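Local atomic coordinates of phenylacetaldehyde dehydrogenase (Burkholderia cenocepacia, PDB entry 4O5H), a protein that probably catalyses the NAD+-dependent oxidation of phenylacetaldehyde to phenylacetate, as a member of the aldehyde dehydrogenase family. Residues A143-K148 against L492-I497; I195-A200 against D498-S503; A301-A306 against A338-S343; C369-S374 against V411-F416. All coordinates share one frame; numbering follows the deposited sequence.

Contact 1 of 4, residues A143-K148 against L492-I497; sequences AGWATK and LGRAVI
The CA atoms of Trp145 and Ile497 stand 7.6 Å apart, where the last turn of helix 124-145 meets helix 493-499. This is helix-end packing in the aldehyde dehydrogenase fold. Just there a type I beta turn runs from Trp145 to Lys148. The indole of Trp145 spans two residues of the other helix that sit three apart. Its near part rests on Ile497: Trp145 CD1 is 3.7 Å from Ile497 CG1, and Trp145 CB is 3.7 Å from Ile497 CD1. Its far, six-membered end meets the aliphatic part of Arg494, with Trp145 CH2 3.5 Å from Arg494 CD. Arg494 CG lies opposite the backbone N (chi1 -173°), which carries CB, CG and CD obliquely past the six-membered end of the ring, near CZ2 and CH2. The chain then bends at chi3, and the guanidinium plane is turned 57° from the indole; the aliphatic carbons make the contact. Arg494 NH2 makes a weak hydrogen bond to Ser152 of the second subunit. The indole N-H is used within its own helix, since Trp145 NE1 bonds to Tyr141 OH. Within its own segment, Lys148 NZ bonds to Thr147 OG1, and to an in-plane lone pair of Gly144 O at 2.8 Å.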
loop_
_atom_site.group_PDB
_atom_site.type_symbol
_atom_site.label_atom_id
_atom_site.label_comp_id
_atom_site.label_asym_id
_atom_site.label_seq_id
_atom_site.Cartn_x
_atom_site.Cartn_y
_atom_site.Cartn_z
ATOM N N ALA A 143 -12.594 1.839 18.751
ATOM C CA ALA A 143 -14.026 1.902 18.923
ATOM C C ALA A 143 -14.557 3.299 18.622
ATOM O O ALA A 143 -15.594 3.477 17.944
ATOM C CB ALA A 143 -14.447 1.504 20.329
ATOM N N GLY A 144 -13.841 4.282 19.088
ATOM C CA GLY A 144 -14.250 5.661 18.875
ATOM C C GLY A 144 -14.151 6.089 17.416
ATOM O O GLY A 144 -14.842 7.033 17.031
ATOM N N TRP A 145 -13.288 5.439 16.602
ATOM C CA TRP A 145 -13.263 5.729 15.177
ATOM C C TRP A 145 -14.459 5.160 14.432
ATOM O O TRP A 145 -14.792 5.682 13.358
ATOM C CB TRP A 145 -11.973 5.244 14.466
ATOM C CG TRP A 145 -10.830 6.206 14.636
ATOM C CD1 TRP A 145 -9.686 5.975 15.252
ATOM C CD2 TRP A 145 -10.779 7.573 14.193
ATOM N NE1 TRP A 145 -8.868 7.094 15.223
ATOM C CE2 TRP A 145 -9.521 8.086 14.560
ATOM C CE3 TRP A 145 -11.643 8.373 13.470
ATOM C CZ2 TRP A 145 -9.149 9.394 14.315
ATOM C CZ3 TRP A 145 -11.305 9.665 13.246
ATOM C CH2 TRP A 145 -10.051 10.166 13.639
ATOM N N ALA A 146 -15.143 4.167 14.996
ATOM C CA ALA A 146 -16.209 3.533 14.278
ATOM C C ALA A 146 -17.305 4.517 13.866
ATOM O O ALA A 146 -17.915 4.339 12.786
ATOM C CB ALA A 146 -16.784 2.389 15.083
ATOM N N THR A 147 -17.535 5.563 14.671
ATOM C CA THR A 147 -18.571 6.528 14.374
ATOM C C THR A 147 -18.059 7.788 13.673
ATOM O O THR A 147 -18.857 8.672 13.407
ATOM C CB THR A 147 -19.322 6.957 15.656
ATOM O OG1 THR A 147 -18.380 7.212 16.689
ATOM C CG2 THR A 147 -20.261 5.799 16.112
ATOM N N LYS A 148 -16.761 7.838 13.342
ATOM C CA LYS A 148 -16.117 9.062 12.898
ATOM C C LYS A 148 -15.328 8.884 11.600
ATOM O O LYS A 148 -14.420 9.673 11.300
ATOM C CB LYS A 148 -15.221 9.549 14.006
ATOM C CG LYS A 148 -15.989 9.909 15.273
ATOM C CD LYS A 148 -15.086 10.137 16.437
ATOM C CE LYS A 148 -15.870 10.282 17.750
ATOM N NZ LYS A 148 -16.527 8.998 18.143
ATOM N N LEU A 492 -1.971 1.710 13.813
ATOM C CA LEU A 492 -2.415 2.696 14.820
ATOM C C LEU A 492 -2.791 4.051 14.248
ATOM O O LEU A 492 -2.551 4.366 13.093
ATOM C CB LEU A 492 -1.382 2.830 15.938
ATOM C CG LEU A 492 -0.995 1.521 16.639
ATOM C CD1 LEU A 492 0.078 1.782 17.691
ATOM C CD2 LEU A 492 -2.210 0.925 17.319
ATOM N N GLY A 493 -3.421 4.858 15.093
ATOM C CA GLY A 493 -3.816 6.208 14.721
ATOM C C GLY A 493 -4.949 6.282 13.737
ATOM O O GLY A 493 -5.569 5.275 13.360
ATOM N N ARG A 494 -5.213 7.496 13.296
ATOM C CA ARG A 494 -6.120 7.721 12.186
ATOM C C ARG A 494 -5.638 7.006 10.929
ATOM O O ARG A 494 -6.453 6.529 10.125
ATOM C CB ARG A 494 -6.225 9.224 11.907
ATOM C CG ARG A 494 -7.269 9.580 10.889
ATOM C CD ARG A 494 -7.722 11.003 11.138
ATOM N NE ARG A 494 -6.585 11.906 11.083
ATOM C CZ ARG A 494 -6.099 12.406 9.952
ATOM N NH1 ARG A 494 -6.649 12.083 8.778
ATOM N NH2 ARG A 494 -5.065 13.255 9.979
ATOM N N ALA A 495 -4.332 6.923 10.750
ATOM C CA ALA A 495 -3.772 6.311 9.526
ATOM C C ALA A 495 -4.271 4.892 9.305
ATOM O O ALA A 495 -4.641 4.518 8.186
ATOM C CB ALA A 495 -2.259 6.355 9.550
ATOM N N VAL A 496 -4.278 4.071 10.343
ATOM C CA VAL A 496 -4.591 2.636 10.114
ATOM C C VAL A 496 -6.038 2.498 9.714
ATOM O O VAL A 496 -6.391 1.691 8.858
ATOM C CB VAL A 496 -4.226 1.727 11.325
ATOM C CG1 VAL A 496 -5.143 1.987 12.517
ATOM C CG2 VAL A 496 -4.267 0.274 10.938
ATOM N N ILE A 497 -6.888 3.336 10.288
ATOM C CA ILE A 497 -8.293 3.333 9.938
ATOM C C ILE A 497 -8.477 3.538 8.445
ATOM O O ILE A 497 -9.183 2.771 7.743
ATOM C CB ILE A 497 -9.069 4.402 10.768
ATOM C CG1 ILE A 497 -9.126 3.973 12.242
ATOM C CG2 ILE A 497 -10.448 4.641 10.217
ATOM C CD1 ILE A 497 -10.046 2.783 12.559
#

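Contact 2 of 4, residues I195-A200 against D498-S503; sequences IAPALA and DQYTES
Asp498 O is gripped twice by one residue, beside the tyrosine that makes this contact. Thr501 OG1 reaches Asp498 O at 2.8 Å and Thr501 N reaches it at 3.2 Å, both from the same face of the carbonyl plane. Together the two bonds fix the short turn that ends helix 493-499 and starts strand 501-509. Tyr500 lies inside this turn and points its ring at helix 187-201.

Pro197 lies over one face: its CB is 3.9 Å from the centroid of the Tyr500 ring and 18° off the normal, a CH-pi contact. It is displaced toward the rim, on the side of Tyr500 CD1 and CE1. Ala198 comes in obliquely on the CD2 and CE2 flank of the ring, from the same side of its plane as Pro197. Tyr500 CD2 is 3.7 Å from Ala198 CA, and Tyr500 CE2 is 3.8 Å from Ala198 CB. A chi1 of -82° sets the ring beside the backbone N of Tyr500. Pro197 has no N-H to give to the preceding turn, and the helix is kinked at this point. The contact is buried and held by apolar packing.

Tyr500 also touches Val178 of strand 166-181 and bonds through its backbone to Val175 of that strand. Glu502 forms salt bridges to Arg279 of its own chain and to Arg490 of the second subunit, which puts strand 501-509 close to the subunit interface. In the aldehyde dehydrogenase fold the contact thus joins helix 187-201 to strand 501-509, which pairs antiparallel with strand 166-181.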
loop_
_atom_site.group_PDB
_atom_site.type_symbol
_atom_site.label_atom_id
_atom_site.label_comp_id
_atom_site.label_asym_id
_atom_site.label_seq_id
_atom_site.Cartn_x
_atom_site.Cartn_y
_atom_site.Cartn_z
ATOM N N ILE A 195 -6.780 -6.547 14.587
ATOM C CA ILE A 195 -8.230 -6.802 14.639
ATOM C C ILE A 195 -9.017 -5.497 14.876
ATOM O O ILE A 195 -10.056 -5.302 14.279
ATOM C CB ILE A 195 -8.560 -7.830 15.754
ATOM C CG1 ILE A 195 -7.989 -9.199 15.385
ATOM C CG2 ILE A 195 -10.066 -7.944 15.992
ATOM C CD1 ILE A 195 -8.058 -10.193 16.537
ATOM N N ALA A 196 -8.516 -4.622 15.766
ATOM C CA ALA A 196 -9.324 -3.476 16.189
ATOM C C ALA A 196 -9.717 -2.541 15.026
ATOM O O ALA A 196 -10.872 -2.188 14.891
ATOM C CB ALA A 196 -8.699 -2.722 17.335
ATOM N N PRO A 197 -8.773 -2.200 14.150
ATOM C CA PRO A 197 -9.152 -1.310 13.063
ATOM C C PRO A 197 -10.099 -1.968 12.092
ATOM O O PRO A 197 -10.923 -1.287 11.476
ATOM C CB PRO A 197 -7.828 -0.982 12.364
ATOM C CG PRO A 197 -6.744 -1.462 13.244
ATOM C CD PRO A 197 -7.330 -2.431 14.228
ATOM N N ALA A 198 -9.984 -3.274 11.945
ATOM C CA ALA A 198 -10.917 -4.049 11.126
ATOM C C ALA A 198 -12.330 -3.993 11.651
ATOM O O ALA A 198 -13.267 -3.720 10.909
ATOM C CB ALA A 198 -10.457 -5.488 11.042
ATOM N N LEU A 199 -12.500 -4.188 12.938
ATOM C CA LEU A 199 -13.802 -4.110 13.524
ATOM C C LEU A 199 -14.406 -2.719 13.434
ATOM O O LEU A 199 -15.610 -2.564 13.165
ATOM C CB LEU A 199 -13.759 -4.582 14.965
ATOM C CG LEU A 199 -13.250 -6.016 15.193
ATOM C CD1 LEU A 199 -13.253 -6.365 16.660
ATOM C CD2 LEU A 199 -14.117 -7.011 14.454
ATOM N N ALA A 200 -13.581 -1.711 13.653
ATOM C CA ALA A 200 -14.053 -0.321 13.641
ATOM C C ALA A 200 -14.574 0.082 12.276
ATOM O O ALA A 200 -15.518 0.823 12.193
ATOM C CB ALA A 200 -12.905 0.611 14.042
ATOM N N ASP A 498 -7.836 4.555 7.911
ATOM C CA ASP A 498 -7.921 4.782 6.465
ATOM C C ASP A 498 -7.403 3.591 5.669
ATOM O O ASP A 498 -7.886 3.304 4.592
ATOM C CB ASP A 498 -7.184 6.074 6.047
ATOM C CG ASP A 498 -7.842 7.355 6.618
ATOM O OD1 ASP A 498 -9.078 7.388 6.871
ATOM O OD2 ASP A 498 -7.083 8.343 6.829
ATOM N N GLN A 499 -6.406 2.897 6.186
ATOM C CA GLN A 499 -5.852 1.741 5.491
ATOM C C GLN A 499 -6.695 0.473 5.568
ATOM O O GLN A 499 -6.370 -0.510 4.918
ATOM C CB GLN A 499 -4.423 1.496 5.988
ATOM C CG GLN A 499 -3.522 2.696 5.619
ATOM C CD GLN A 499 -2.038 2.489 5.948
ATOM O OE1 GLN A 499 -1.594 1.345 6.120
ATOM N NE2 GLN A 499 -1.281 3.597 6.041
ATOM N N TYR A 500 -7.746 0.472 6.379
ATOM C CA TYR A 500 -8.723 -0.638 6.383
ATOM C C TYR A 500 -10.010 -0.251 5.636
ATOM O O TYR A 500 -11.012 -0.965 5.694
ATOM C CB TYR A 500 -9.048 -1.070 7.805
ATOM C CG TYR A 500 -8.022 -2.007 8.412
ATOM C CD1 TYR A 500 -6.771 -1.550 8.799
ATOM C CD2 TYR A 500 -8.317 -3.336 8.615
ATOM C CE1 TYR A 500 -5.819 -2.410 9.353
ATOM C CE2 TYR A 500 -7.380 -4.208 9.190
ATOM C CZ TYR A 500 -6.126 -3.725 9.548
ATOM O OH TYR A 500 -5.215 -4.596 10.104
ATOM N N THR A 501 -9.976 0.901 4.953
ATOM C CA THR A 501 -11.046 1.296 4.086
ATOM C C THR A 501 -10.577 1.379 2.635
ATOM O O THR A 501 -9.395 1.461 2.364
ATOM C CB THR A 501 -11.644 2.653 4.455
ATOM O OG1 THR A 501 -10.688 3.678 4.236
ATOM C CG2 THR A 501 -12.129 2.668 5.877
ATOM N N GLU A 502 -11.554 1.302 1.727
ATOM C CA GLU A 502 -11.356 1.457 0.303
ATOM C C GLU A 502 -12.241 2.639 -0.112
ATOM O O GLU A 502 -13.407 2.709 0.255
ATOM C CB GLU A 502 -11.769 0.172 -0.418
ATOM C CG GLU A 502 -11.427 0.135 -1.909
ATOM C CD GLU A 502 -10.014 -0.247 -2.224
ATOM O OE1 GLU A 502 -9.408 -0.990 -1.423
ATOM O OE2 GLU A 502 -9.527 0.113 -3.327
ATOM N N SER A 503 -11.652 3.611 -0.808
ATOM C CA SER A 503 -12.346 4.833 -1.138
ATOM C C SER A 503 -13.130 4.639 -2.441
ATOM O O SER A 503 -12.609 4.091 -3.424
ATOM C CB SER A 503 -11.324 5.959 -1.295
ATOM O OG SER A 503 -11.940 7.213 -1.483
#

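Contact 3 of 4, residues A301-A306 against A338-S343; sequences AAQGVA and AKIAAS
Ile340 carries this contact, and each of its branches finds a different part of helix 301-306. Its CB starts near Ala306, 4.2 Å from Ala306 CB. From there the chain forks. The short branch turns to the same alanine: Ile340 CG2 is 3.6 Å from Ala306 CB, methyl against methyl. The long branch leaves in the other direction. CG1 lies opposite the carbonyl carbon (chi1 -69°), and chi2 of 159° extends the chain to CD1, one helical turn back along the facing helix. There Ile340 CD1 is 3.9 Å from Ala302 O and 4.2 Å from Ala302 CB. It also meets the amide of Gln303, 3.7 Å from Gln303 OE1.

The two oxygens make only van der Waals contact with the methyl. Ala302 O is already used in the helix, where it accepts from Ala306 N. Gln303 folds its chain at chi2, which brings its amide beside the isoleucine; its NE2 bonds to Asn307 OD1. Ser343 OG donates to Ile340 O at 2.7 Å, in the last turn of the second helix.

The contact sets one isoleucine against two alanines and the amide of a glutamine. The segment axes pass 9.6 Å apart and cross at -50°. Helix 298-310 is the connection of a beta-alpha-beta crossover between the adjacent parallel strands 288-292 and 320-326, and Val305 faces the first of these. Helix 330-343 follows the second strand. It packs beside the crossover helix and, through Ala338 and Ala341, also touches strand 381-384, an outermost strand of the sheet within this chain.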
loop_
_atom_site.group_PDB
_atom_site.type_symbol
_atom_site.label_atom_id
_atom_site.label_comp_id
_atom_site.label_asym_id
_atom_site.label_seq_id
_atom_site.Cartn_x
_atom_site.Cartn_y
_atom_site.Cartn_z
ATOM N N ALA A 301 21.353 8.697 29.524
ATOM C CA ALA A 301 21.623 8.163 28.186
ATOM C C ALA A 301 21.907 6.677 28.263
ATOM O O ALA A 301 21.376 5.897 27.451
ATOM C CB ALA A 301 22.776 8.898 27.530
ATOM N N ALA A 302 22.676 6.257 29.255
ATOM C CA ALA A 302 23.023 4.854 29.365
ATOM C C ALA A 302 21.776 4.023 29.675
ATOM O O ALA A 302 21.601 2.942 29.137
ATOM C CB ALA A 302 24.074 4.625 30.435
ATOM N N GLN A 303 20.922 4.526 30.548
ATOM C CA GLN A 303 19.704 3.804 30.882
ATOM C C GLN A 303 18.820 3.722 29.633
ATOM O O GLN A 303 18.205 2.712 29.385
ATOM C CB GLN A 303 18.986 4.492 32.044
ATOM C CG GLN A 303 17.851 3.692 32.628
ATOM C CD GLN A 303 18.350 2.437 33.323
ATOM O OE1 GLN A 303 19.179 2.509 34.228
ATOM N NE2 GLN A 303 17.910 1.288 32.857
ATOM N N GLY A 304 18.790 4.793 28.849
ATOM C CA GLY A 304 18.043 4.846 27.606
ATOM C C GLY A 304 18.528 3.883 26.544
ATOM O O GLY A 304 17.721 3.177 25.936
ATOM N N VAL A 305 19.823 3.792 26.377
ATOM C CA VAL A 305 20.448 2.852 25.446
ATOM C C VAL A 305 20.187 1.412 25.888
ATOM O O VAL A 305 19.770 0.582 25.080
ATOM C CB VAL A 305 21.977 3.098 25.357
ATOM C CG1 VAL A 305 22.702 1.951 24.648
ATOM C CG2 VAL A 305 22.274 4.417 24.655
ATOM N N ALA A 306 20.392 1.121 27.184
ATOM C CA ALA A 306 20.116 -0.226 27.697
ATOM C C ALA A 306 18.638 -0.644 27.494
ATOM O O ALA A 306 18.341 -1.743 27.022
ATOM C CB ALA A 306 20.514 -0.322 29.166
ATOM N N ALA A 338 27.095 -1.453 29.942
ATOM C CA ALA A 338 27.574 -2.791 30.313
ATOM C C ALA A 338 27.239 -3.149 31.764
ATOM O O ALA A 338 26.876 -4.302 32.058
ATOM C CB ALA A 338 29.063 -2.879 30.099
ATOM N N LYS A 339 27.404 -2.195 32.690
ATOM C CA LYS A 339 27.069 -2.440 34.109
ATOM C C LYS A 339 25.575 -2.742 34.224
ATOM O O LYS A 339 25.185 -3.648 34.941
ATOM C CB LYS A 339 27.466 -1.263 35.021
ATOM N N ILE A 340 24.741 -1.984 33.501
ATOM C CA ILE A 340 23.296 -2.208 33.514
ATOM C C ILE A 340 22.987 -3.609 32.976
ATOM O O ILE A 340 22.252 -4.363 33.596
ATOM C CB ILE A 340 22.530 -1.123 32.720
ATOM C CG1 ILE A 340 22.619 0.210 33.466
ATOM C CG2 ILE A 340 21.055 -1.508 32.520
ATOM C CD1 ILE A 340 22.367 1.451 32.620
ATOM N N ALA A 341 23.564 -3.951 31.831
ATOM C CA ALA A 341 23.347 -5.246 31.235
ATOM C C ALA A 341 23.657 -6.410 32.188
ATOM O O ALA A 341 22.871 -7.360 32.319
ATOM C CB ALA A 341 24.185 -5.372 29.975
ATOM N N ALA A 342 24.820 -6.341 32.826
ATOM C CA ALA A 342 25.280 -7.402 33.730
ATOM C C ALA A 342 24.446 -7.442 34.988
ATOM O O ALA A 342 24.360 -8.486 35.622
ATOM C CB ALA A 342 26.751 -7.219 34.098
ATOM N N SER A 343 23.802 -6.336 35.338
ATOM C CA SER A 343 22.952 -6.321 36.533
ATOM C C SER A 343 21.520 -6.863 36.303
ATOM O O SER A 343 20.790 -7.067 37.264
ATOM C CB SER A 343 22.869 -4.904 37.094
ATOM O OG SER A 343 21.952 -4.112 36.294
#

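Contact 4 of 4, residues C369-S374 against V411-F416; sequences CGYIDS and VREEIF
The phenol ring of Tyr371 takes Ile415 on one face and the carboxylate of Glu413 at its edge. Ile415 belongs to the Glu-Ile-Phe-Gly-Pro motif of aldehyde dehydrogenases, which here follows helix 409-412. Its CG1 lies 4.2 Å from the centroid of the Tyr371 ring and 26° off the normal, a CH-pi contact offset toward CG and CB of the tyrosine. The two side chains run alongside with opposite headings. At the hydroxyl end the Glu413 carboxylate stands almost upright to the ring, the planes 86° apart. Tyr371 OH donates at 2.6 Å to Glu413 OE1, which receives it on its anti lone pair, the one away from the other oxygen. An extended chain beyond CG (chi2 178°) carries the carboxylate to the hydroxyl, while Glu413 CB still touches Tyr371 CE1 at 3.7 Å. Glu413 OE1 also forms a salt bridge with Arg409, which would probably favour its charged form.

The bond from Tyr371 joins helix 362-378 to the end of helix 409-412, where Glu413 is the first residue to leave helical geometry. In relatives the next glutamate, here Glu414, binds the nicotinamide ribose of NAD+; the contact probably lies beside the cofactor site. Glu414 O is 3.7 Å from Tyr371 CE2. One water donates to both Glu414 O, at 2.6 Å, and Tyr371 OH, at 3.3 Å.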
loop_
_atom_site.group_PDB
_atom_site.type_symbol
_atom_site.label_atom_id
_atom_site.label_comp_id
_atom_site.label_asym_id
_atom_site.label_seq_id
_atom_site.Cartn_x
_atom_site.Cartn_y
_atom_site.Cartn_z
ATOM N N CYS A 369 22.479 -16.818 19.370
ATOM C CA CYS A 369 23.849 -17.217 19.732
ATOM C C CYS A 369 24.737 -17.343 18.501
ATOM O O CYS A 369 25.902 -17.035 18.565
ATOM C CB CYS A 369 23.852 -18.521 20.526
ATOM S SG CYS A 369 23.115 -18.241 22.164
ATOM N N GLY A 370 24.167 -17.767 17.377
ATOM C CA GLY A 370 24.886 -17.854 16.106
ATOM C C GLY A 370 25.352 -16.474 15.640
ATOM O O GLY A 370 26.476 -16.320 15.164
ATOM N N TYR A 371 24.505 -15.460 15.836
ATOM C CA TYR A 371 24.909 -14.098 15.530
ATOM C C TYR A 371 26.020 -13.596 16.448
ATOM O O TYR A 371 26.995 -13.017 15.996
ATOM C CB TYR A 371 23.724 -13.136 15.599
ATOM C CG TYR A 371 22.996 -13.038 14.301
ATOM C CD1 TYR A 371 23.622 -12.502 13.184
ATOM C CD2 TYR A 371 21.685 -13.481 14.182
ATOM C CE1 TYR A 371 22.956 -12.418 11.996
ATOM C CE2 TYR A 371 21.015 -13.415 12.992
ATOM C CZ TYR A 371 21.652 -12.881 11.905
ATOM O OH TYR A 371 20.998 -12.794 10.721
ATOM N N ILE A 372 25.885 -13.831 17.739
ATOM C CA ILE A 372 26.932 -13.437 18.692
ATOM C C ILE A 372 28.276 -14.088 18.338
ATOM O O ILE A 372 29.305 -13.414 18.282
ATOM C CB ILE A 372 26.561 -13.807 20.141
ATOM C CG1 ILE A 372 25.347 -12.990 20.601
ATOM C CG2 ILE A 372 27.763 -13.559 21.066
ATOM C CD1 ILE A 372 24.729 -13.477 21.901
ATOM N N ASP A 373 28.249 -15.394 18.073
ATOM C CA ASP A 373 29.458 -16.149 17.675
ATOM C C ASP A 373 30.071 -15.562 16.409
ATOM O O ASP A 373 31.290 -15.386 16.313
ATOM C CB ASP A 373 29.139 -17.631 17.477
ATOM C CG ASP A 373 28.784 -18.328 18.789
ATOM O OD1 ASP A 373 28.946 -17.752 19.891
ATOM O OD2 ASP A 373 28.366 -19.485 18.728
ATOM N N SER A 374 29.220 -15.226 15.455
ATOM C CA SER A 374 29.644 -14.579 14.240
ATOM C C SER A 374 30.405 -13.247 14.509
ATOM O O SER A 374 31.420 -12.980 13.885
ATOM C CB SER A 374 28.411 -14.374 13.360
ATOM O OG SER A 374 28.432 -13.174 12.670
ATOM N N VAL A 411 26.257 -6.123 12.824
ATOM C CA VAL A 411 25.811 -4.759 12.586
ATOM C C VAL A 411 24.802 -4.680 11.439
ATOM O O VAL A 411 23.877 -3.848 11.511
ATOM C CB VAL A 411 26.996 -3.801 12.328
ATOM C CG1 VAL A 411 26.541 -2.372 12.115
ATOM C CG2 VAL A 411 28.002 -3.839 13.496
ATOM N N ARG A 412 24.982 -5.471 10.389
ATOM C CA ARG A 412 24.134 -5.365 9.205
ATOM C C ARG A 412 22.798 -6.063 9.336
ATOM O O ARG A 412 21.788 -5.593 8.813
ATOM C CB ARG A 412 24.855 -5.932 8.007
ATOM C CG ARG A 412 26.102 -5.093 7.809
ATOM C CD ARG A 412 26.376 -4.681 6.369
ATOM N NE ARG A 412 25.264 -3.899 5.821
ATOM C CZ ARG A 412 25.235 -2.566 5.727
ATOM N NH1 ARG A 412 26.265 -1.820 6.118
ATOM N NH2 ARG A 412 24.165 -1.980 5.215
ATOM N N GLU A 413 22.774 -7.184 10.047
ATOM C CA GLU A 413 21.601 -8.054 10.065
ATOM C C GLU A 413 20.814 -7.973 11.379
ATOM O O GLU A 413 21.396 -7.819 12.458
ATOM C CB GLU A 413 22.057 -9.494 9.839
ATOM C CG GLU A 413 22.674 -9.712 8.461
ATOM C CD GLU A 413 23.162 -11.123 8.247
ATOM O OE1 GLU A 413 22.584 -12.102 8.768
ATOM O OE2 GLU A 413 24.147 -11.260 7.531
ATOM N N GLU A 414 19.505 -8.117 11.276
ATOM C CA GLU A 414 18.602 -8.158 12.435
ATOM C C GLU A 414 18.824 -9.449 13.219
ATOM O O GLU A 414 18.700 -10.541 12.669
ATOM C CB GLU A 414 17.117 -8.080 12.004
ATOM C CG GLU A 414 16.121 -8.107 13.191
ATOM C CD GLU A 414 14.690 -7.633 12.841
ATOM O OE1 GLU A 414 14.288 -7.885 11.734
ATOM O OE2 GLU A 414 14.002 -6.951 13.681
ATOM N N ILE A 415 19.113 -9.294 14.503
ATOM C CA ILE A 415 19.399 -10.399 15.413
ATOM C C ILE A 415 18.161 -10.831 16.161
ATOM O O ILE A 415 17.913 -12.027 16.341
ATOM C CB ILE A 415 20.512 -9.992 16.411
ATOM C CG1 ILE A 415 21.810 -9.726 15.648
ATOM C CG2 ILE A 415 20.741 -11.077 17.443
ATOM C CD1 ILE A 415 22.921 -9.115 16.497
ATOM N N PHE A 416 17.332 -9.859 16.560
ATOM C CA PHE A 416 16.056 -10.128 17.225
ATOM C C PHE A 416 16.254 -10.844 18.562
ATOM O O PHE A 416 15.531 -11.766 18.920
ATOM C CB PHE A 416 15.085 -10.895 16.323
ATOM C CG PHE A 416 13.632 -10.458 16.483
ATOM C CD1 PHE A 416 13.201 -9.254 15.974
ATOM C CD2 PHE A 416 12.702 -11.267 17.138
ATOM C CE1 PHE A 416 11.868 -8.844 16.105
ATOM C CE2 PHE A 416 11.378 -10.857 17.310
ATOM C CZ PHE A 416 10.950 -9.658 16.793
HETATM O O HOH W 1 18.250 -11.079 10.192
#

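From the N terminus, 143-148 opens contact 1 and 195-200 opens contact 2. Both wait almost 300 residues or more for their partners. In between, contact 3 closes a short loop between helices 298-310 and 330-343. Contact 4 then closes another, between helix 362-378 and the end of helix 409-412. These two stand in series, with centres about 20 Å apart, around the sheet that holds strands 288-292 and 320-326. Both lie within the long loops of contacts 1 and 2. Near the C terminus, 492-497 closes contact 1 and 498-503 closes contact 2, so these cross. They share helix 493-499 and touch, and tie it to helices 124-145 and 187-201 beside the mixed sheet of strands 166-181 and 501-509.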